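Long-range contacts in pyocin S5 (Pseudomonas aeruginosa PAO1, PDB 6THK), which kills competing bacteria as a bacteriocin, probably by forming channels that depolarise the cytoplasmic membrane: residues A[52-57]-A[131-136]; A[347-352]-A[485-490]. The protein carries 1 engineered substitution. All blocks are in the same frame, centred on the assembly; numbering follows the deposited sequence.

Contact 1: A[52-57]-A[131-136]; sequences NIYYPV and QSSLSI
The ring of Tyr54 meets Ser133 with its edge: CB of the serine lies near the ring plane, 4.2 Å from Tyr54 CD2. It also packs against the stem of the tyrosine, with Tyr54 CB 3.9 Å from Ser133 CB. The two backbones are closest here, and a residue as small as serine suits so narrow a gap. Below the exposed tyrosine the contact turns into buried, mostly apolar packing. Ile53 sends its CG2 branch across, anti to its own backbone N (chi1 -71° for CG1), and that one methyl sits 3.4 Å from Ser133 O and 3.8 Å from Ile136 CG2. One turn further along, Val57 CG1 approaches Ile136 CD1 at 4.2 Å, so the two branches of Ile136 serve two successive turns of helix 42-87. Branched aliphatic residues fill such a seam well. Ser132 is the N-cap of helix 133-145: its OG accepts from Ser135 N at 3.0 Å. Tyr137 and Trp140 extend the apolar cover over Ile53, while Leu165 of helix 157-212 touches Val57. This is ordinary helix-helix packing in an all-helical protein, joining helix 42-87 to the N-capped start of helix 133-145 near the zinc site of Asp127 and Glu129.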
loop_
_atom_site.group_PDB
_atom_site.type_symbol
_atom_site.label_atom_id
_atom_site.label_comp_id
_atom_site.label_asym_id
_atom_site.label_seq_id
_atom_site.Cartn_x
_atom_site.Cartn_y
_atom_site.Cartn_z
ATOM N N ASN A 52 76.030 -16.491 -47.146
ATOM C CA ASN A 52 75.365 -15.224 -46.864
ATOM C C ASN A 52 73.850 -15.230 -46.982
ATOM O O ASN A 52 73.202 -14.387 -46.359
ATOM C CB ASN A 52 75.954 -14.118 -47.747
ATOM C CG ASN A 52 77.447 -13.946 -47.571
ATOM O OD1 ASN A 52 77.913 -13.230 -46.681
ATOM N ND2 ASN A 52 78.232 -14.646 -48.377
ATOM N N ILE A 53 73.288 -16.141 -47.787
ATOM C CA ILE A 53 71.853 -16.205 -47.984
ATOM C C ILE A 53 71.262 -17.545 -47.474
ATOM O O ILE A 53 70.500 -17.500 -46.516
ATOM C CB ILE A 53 71.438 -15.843 -49.454
ATOM C CG1 ILE A 53 71.621 -14.332 -49.743
ATOM C CG2 ILE A 53 69.988 -16.216 -49.738
ATOM C CD1 ILE A 53 72.847 -13.932 -50.486
ATOM N N TYR A 54 71.582 -18.702 -48.074
ATOM C CA TYR A 54 70.960 -19.974 -47.688
ATOM C C TYR A 54 71.172 -20.396 -46.224
ATOM O O TYR A 54 70.189 -20.689 -45.554
ATOM C CB TYR A 54 71.351 -21.127 -48.625
ATOM C CG TYR A 54 70.420 -22.324 -48.530
ATOM C CD1 TYR A 54 70.621 -23.320 -47.574
ATOM C CD2 TYR A 54 69.337 -22.462 -49.398
ATOM C CE1 TYR A 54 69.756 -24.411 -47.470
ATOM C CE2 TYR A 54 68.487 -23.568 -49.327
ATOM C CZ TYR A 54 68.705 -24.543 -48.366
ATOM O OH TYR A 54 67.875 -25.636 -48.287
ATOM N N TYR A 55 72.420 -20.469 -45.742
ATOM C CA TYR A 55 72.706 -20.916 -44.374
ATOM C C TYR A 55 72.068 -19.975 -43.313
ATOM O O TYR A 55 71.368 -20.510 -42.443
ATOM C CB TYR A 55 74.215 -21.171 -44.150
ATOM C CG TYR A 55 74.762 -22.413 -44.837
ATOM C CD1 TYR A 55 74.298 -22.807 -46.093
ATOM C CD2 TYR A 55 75.782 -23.162 -44.260
ATOM C CE1 TYR A 55 74.804 -23.937 -46.736
ATOM C CE2 TYR A 55 76.304 -24.291 -44.898
ATOM C CZ TYR A 55 75.805 -24.679 -46.135
ATOM O OH TYR A 55 76.287 -25.790 -46.782
ATOM N N PRO A 56 72.162 -18.611 -43.420
ATOM C CA PRO A 56 71.483 -17.743 -42.434
ATOM C C PRO A 56 69.949 -17.816 -42.484
ATOM O O PRO A 56 69.338 -17.921 -41.415
ATOM C CB PRO A 56 71.983 -16.331 -42.792
ATOM C CG PRO A 56 73.214 -16.540 -43.616
ATOM C CD PRO A 56 72.934 -17.792 -44.383
ATOM N N VAL A 57 69.370 -17.741 -43.675
ATOM C CA VAL A 57 67.928 -17.760 -43.846
ATOM C C VAL A 57 67.311 -19.051 -43.370
ATOM O O VAL A 57 66.237 -19.054 -42.799
ATOM C CB VAL A 57 67.532 -17.518 -45.303
ATOM C CG1 VAL A 57 66.043 -17.730 -45.481
ATOM C CG2 VAL A 57 67.926 -16.113 -45.718
ATOM N N GLN A 131 61.663 -19.819 -51.443
ATOM C CA GLN A 131 62.565 -19.233 -52.446
ATOM C C GLN A 131 63.938 -19.904 -52.473
ATOM O O GLN A 131 64.442 -20.360 -51.439
ATOM C CB GLN A 131 62.780 -17.722 -52.188
ATOM C CG GLN A 131 61.539 -16.859 -51.986
ATOM C CD GLN A 131 60.518 -17.002 -53.080
ATOM O OE1 GLN A 131 59.453 -17.586 -52.875
ATOM N NE2 GLN A 131 60.812 -16.453 -54.254
ATOM N N SER A 132 64.578 -19.893 -53.653
ATOM C CA SER A 132 65.948 -20.384 -53.825
ATOM C C SER A 132 66.869 -19.289 -53.295
ATOM O O SER A 132 66.463 -18.121 -53.262
ATOM C CB SER A 132 66.245 -20.620 -55.303
ATOM O OG SER A 132 66.238 -19.410 -56.044
ATOM N N SER A 133 68.103 -19.635 -52.917
ATOM C CA SER A 133 69.072 -18.639 -52.438
ATOM C C SER A 133 69.357 -17.551 -53.490
ATOM O O SER A 133 69.670 -16.422 -53.116
ATOM C CB SER A 133 70.361 -19.306 -51.961
ATOM O OG SER A 133 70.796 -20.345 -52.822
ATOM N N LEU A 134 69.184 -17.875 -54.794
ATOM C CA LEU A 134 69.382 -16.933 -55.898
ATOM C C LEU A 134 68.192 -15.994 -56.007
ATOM O O LEU A 134 68.385 -14.804 -56.253
ATOM C CB LEU A 134 69.658 -17.660 -57.240
ATOM C CG LEU A 134 69.888 -16.780 -58.477
ATOM C CD1 LEU A 134 71.217 -16.024 -58.401
ATOM C CD2 LEU A 134 69.791 -17.587 -59.749
ATOM N N SER A 135 66.969 -16.517 -55.819
ATOM C CA SER A 135 65.746 -15.720 -55.835
ATOM C C SER A 135 65.861 -14.630 -54.759
ATOM O O SER A 135 65.716 -13.456 -55.080
ATOM C CB SER A 135 64.526 -16.607 -55.590
ATOM O OG SER A 135 63.359 -15.836 -55.348
ATOM N N ILE A 136 66.235 -15.018 -53.519
ATOM C CA ILE A 136 66.419 -14.101 -52.397
ATOM C C ILE A 136 67.490 -13.065 -52.723
ATOM O O ILE A 136 67.275 -11.872 -52.500
ATOM C CB ILE A 136 66.685 -14.859 -51.063
ATOM C CG1 ILE A 136 65.468 -15.744 -50.677
ATOM C CG2 ILE A 136 67.001 -13.866 -49.946
ATOM C CD1 ILE A 136 65.683 -16.760 -49.582
#

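Contact 2: A[347-352]-A[485-490]; sequences RQLAEG and EDLLEK. With ZN (zinc ion), chain H.
Leu487 and Leu349 slant across one another, and their CD1 methyls meet at 4.2 Å. Leu487 makes the largest share of the packing. Its CB points at the facing helix, and its two methyls rest on the backbone there: CD2 lies 3.4 Å from Gln348 O, while CD1 is 3.9 Å from both Leu349 O and Gly352 C. Gly352 suits this place because it has no side chain, which lets Leu487 CD1 lie directly against its backbone. Leu349 takes part differently. Its CB does not aim straight across, but with CG anti to the backbone N (chi1 -175°) a methyl still gets to Leu487.

On the more exposed flank Gln348 and Lys490 cross at about a right angle. Both chains are extended beyond CG, a reach that suits long, flexible residues. Lys490 NZ donates to Gln348 OE1 at 2.8 Å, almost in line with the carbonyl bond (C=O...N angle 163°), so the ammonium is held by a neutral amide oxygen. The face of helix 485-498 turned away from residues 347-352 carries a zinc ion, bound by Glu485 OE2 at 2.2 Å and Glu489 OE1 at 2.3 Å. Their spacing of one turn brings both carboxylates to the same metal, and His371 completes the protein ligands.

The short segments run antiparallel (174°), their axes 10.4 Å apart. Helix 468-481 and Val455 of helix 451-464 also cover Leu349, whereas Leu488 packs on helix 361-378, placing the pair within the helical bundle of the colicin-type pore-forming domain.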
loop_
_atom_site.group_PDB
_atom_site.type_symbol
_atom_site.label_atom_id
_atom_site.label_comp_id
_atom_site.label_asym_id
_atom_site.label_seq_id
_atom_site.Cartn_x
_atom_site.Cartn_y
_atom_site.Cartn_z
ATOM N N ARG A 347 -45.539 20.101 32.060
ATOM C CA ARG A 347 -44.139 20.533 32.182
ATOM C C ARG A 347 -43.568 20.291 33.587
ATOM O O ARG A 347 -42.424 19.871 33.700
ATOM C CB ARG A 347 -43.970 21.993 31.754
ATOM C CG ARG A 347 -42.519 22.371 31.509
ATOM C CD ARG A 347 -42.395 23.837 31.159
ATOM N NE ARG A 347 -43.000 24.166 29.865
ATOM C CZ ARG A 347 -42.392 23.994 28.696
ATOM N NH1 ARG A 347 -41.171 23.461 28.644
ATOM N NH2 ARG A 347 -42.990 24.366 27.571
ATOM N N GLN A 348 -44.361 20.538 34.638
ATOM C CA GLN A 348 -43.920 20.285 36.009
ATOM C C GLN A 348 -43.821 18.781 36.267
ATOM O O GLN A 348 -42.928 18.361 37.010
ATOM C CB GLN A 348 -44.844 20.942 37.029
ATOM C CG GLN A 348 -44.579 22.440 37.208
ATOM C CD GLN A 348 -45.164 22.936 38.499
ATOM O OE1 GLN A 348 -44.837 22.440 39.575
ATOM N NE2 GLN A 348 -46.055 23.914 38.423
ATOM N N LEU A 349 -44.712 17.969 35.629
ATOM C CA LEU A 349 -44.660 16.514 35.751
ATOM C C LEU A 349 -43.340 15.994 35.184
ATOM O O LEU A 349 -42.635 15.271 35.877
ATOM C CB LEU A 349 -45.885 15.819 35.097
ATOM C CG LEU A 349 -45.983 14.295 35.285
ATOM C CD1 LEU A 349 -46.264 13.934 36.742
ATOM C CD2 LEU A 349 -47.084 13.711 34.423
ATOM N N ALA A 350 -42.984 16.419 33.949
ATOM C CA ALA A 350 -41.748 16.054 33.253
ATOM C C ALA A 350 -40.466 16.505 33.964
ATOM O O ALA A 350 -39.476 15.752 33.986
ATOM C CB ALA A 350 -41.772 16.590 31.834
ATOM N N GLU A 351 -40.475 17.738 34.530
ATOM C CA GLU A 351 -39.322 18.303 35.245
ATOM C C GLU A 351 -39.117 17.667 36.624
ATOM O O GLU A 351 -37.975 17.432 37.030
ATOM C CB GLU A 351 -39.461 19.820 35.381
ATOM C CG GLU A 351 -38.246 20.506 35.988
ATOM C CD GLU A 351 -36.897 20.270 35.320
ATOM O OE1 GLU A 351 -36.856 20.009 34.091
ATOM O OE2 GLU A 351 -35.870 20.422 36.024
ATOM N N GLY A 352 -40.211 17.421 37.328
ATOM C CA GLY A 352 -40.183 16.809 38.648
ATOM C C GLY A 352 -39.807 15.341 38.648
ATOM O O GLY A 352 -39.528 14.790 39.713
ATOM N N GLU A 485 -45.036 12.846 45.772
ATOM C CA GLU A 485 -46.246 13.277 46.476
ATOM C C GLU A 485 -46.698 14.679 46.056
ATOM O O GLU A 485 -47.898 14.888 45.900
ATOM C CB GLU A 485 -46.055 13.222 48.005
ATOM C CG GLU A 485 -47.340 13.420 48.805
ATOM C CD GLU A 485 -47.989 12.214 49.462
ATOM O OE1 GLU A 485 -47.265 11.275 49.865
ATOM O OE2 GLU A 485 -49.226 12.248 49.644
ATOM N N ASP A 486 -45.750 15.638 45.883
ATOM C CA ASP A 486 -46.073 17.016 45.484
ATOM C C ASP A 486 -46.546 17.090 44.037
ATOM O O ASP A 486 -47.351 17.964 43.717
ATOM C CB ASP A 486 -44.941 18.025 45.791
ATOM C CG ASP A 486 -43.575 17.735 45.200
ATOM O OD1 ASP A 486 -43.425 17.854 43.967
ATOM O OD2 ASP A 486 -42.631 17.470 45.985
ATOM N N LEU A 487 -46.126 16.130 43.189
ATOM C CA LEU A 487 -46.601 16.058 41.806
ATOM C C LEU A 487 -48.032 15.523 41.756
ATOM O O LEU A 487 -48.817 15.975 40.921
ATOM C CB LEU A 487 -45.669 15.251 40.896
ATOM C CG LEU A 487 -44.347 15.908 40.528
ATOM C CD1 LEU A 487 -43.508 14.967 39.707
ATOM C CD2 LEU A 487 -44.560 17.206 39.768
ATOM N N LEU A 488 -48.384 14.606 42.688
ATOM C CA LEU A 488 -49.732 14.054 42.846
ATOM C C LEU A 488 -50.683 15.163 43.300
ATOM O O LEU A 488 -51.724 15.334 42.664
ATOM C CB LEU A 488 -49.754 12.886 43.847
ATOM C CG LEU A 488 -51.142 12.440 44.345
ATOM C CD1 LEU A 488 -52.009 11.907 43.203
ATOM C CD2 LEU A 488 -51.024 11.406 45.435
ATOM N N GLU A 489 -50.323 15.900 44.376
ATOM C CA GLU A 489 -51.087 17.023 44.918
ATOM C C GLU A 489 -51.429 18.070 43.860
ATOM O O GLU A 489 -52.590 18.461 43.745
ATOM C CB GLU A 489 -50.323 17.674 46.074
ATOM C CG GLU A 489 -50.760 17.116 47.415
ATOM C CD GLU A 489 -49.671 16.965 48.457
ATOM O OE1 GLU A 489 -49.825 16.101 49.347
ATOM O OE2 GLU A 489 -48.658 17.698 48.384
ATOM N N LYS A 490 -50.421 18.503 43.078
ATOM C CA LYS A 490 -50.574 19.477 42.000
ATOM C C LYS A 490 -51.544 18.990 40.919
ATOM O O LYS A 490 -52.383 19.766 40.470
ATOM C CB LYS A 490 -49.215 19.814 41.376
ATOM C CG LYS A 490 -48.397 20.805 42.197
ATOM C CD LYS A 490 -46.942 20.873 41.742
ATOM C CE LYS A 490 -46.172 21.895 42.531
ATOM N NZ LYS A 490 -44.719 21.772 42.286
HETATM ZN ZN ZN H . -50.661 13.964 49.542
#

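Overall arrangement
From the N terminus, the chain runs along helix 42-87, returns through helix 95-121, and closes its first loop at contact 1, where the start of helix 133-145 meets residues 52-57. The long helices 157-212, 237-267 and 272-338 then carry it through the elongated middle of the molecule. Contact 2 opens only afterwards, in helix 340-353, and closes 133 residues later when helix 485-498 returns to it. The two loops therefore follow in series, neither nested nor crossing. Their centres are about 149 Å apart, on opposite sides of the chain's centre: contact 1 ties together the N-terminal helices, contact 2 the early and last helices of the pore-forming domain.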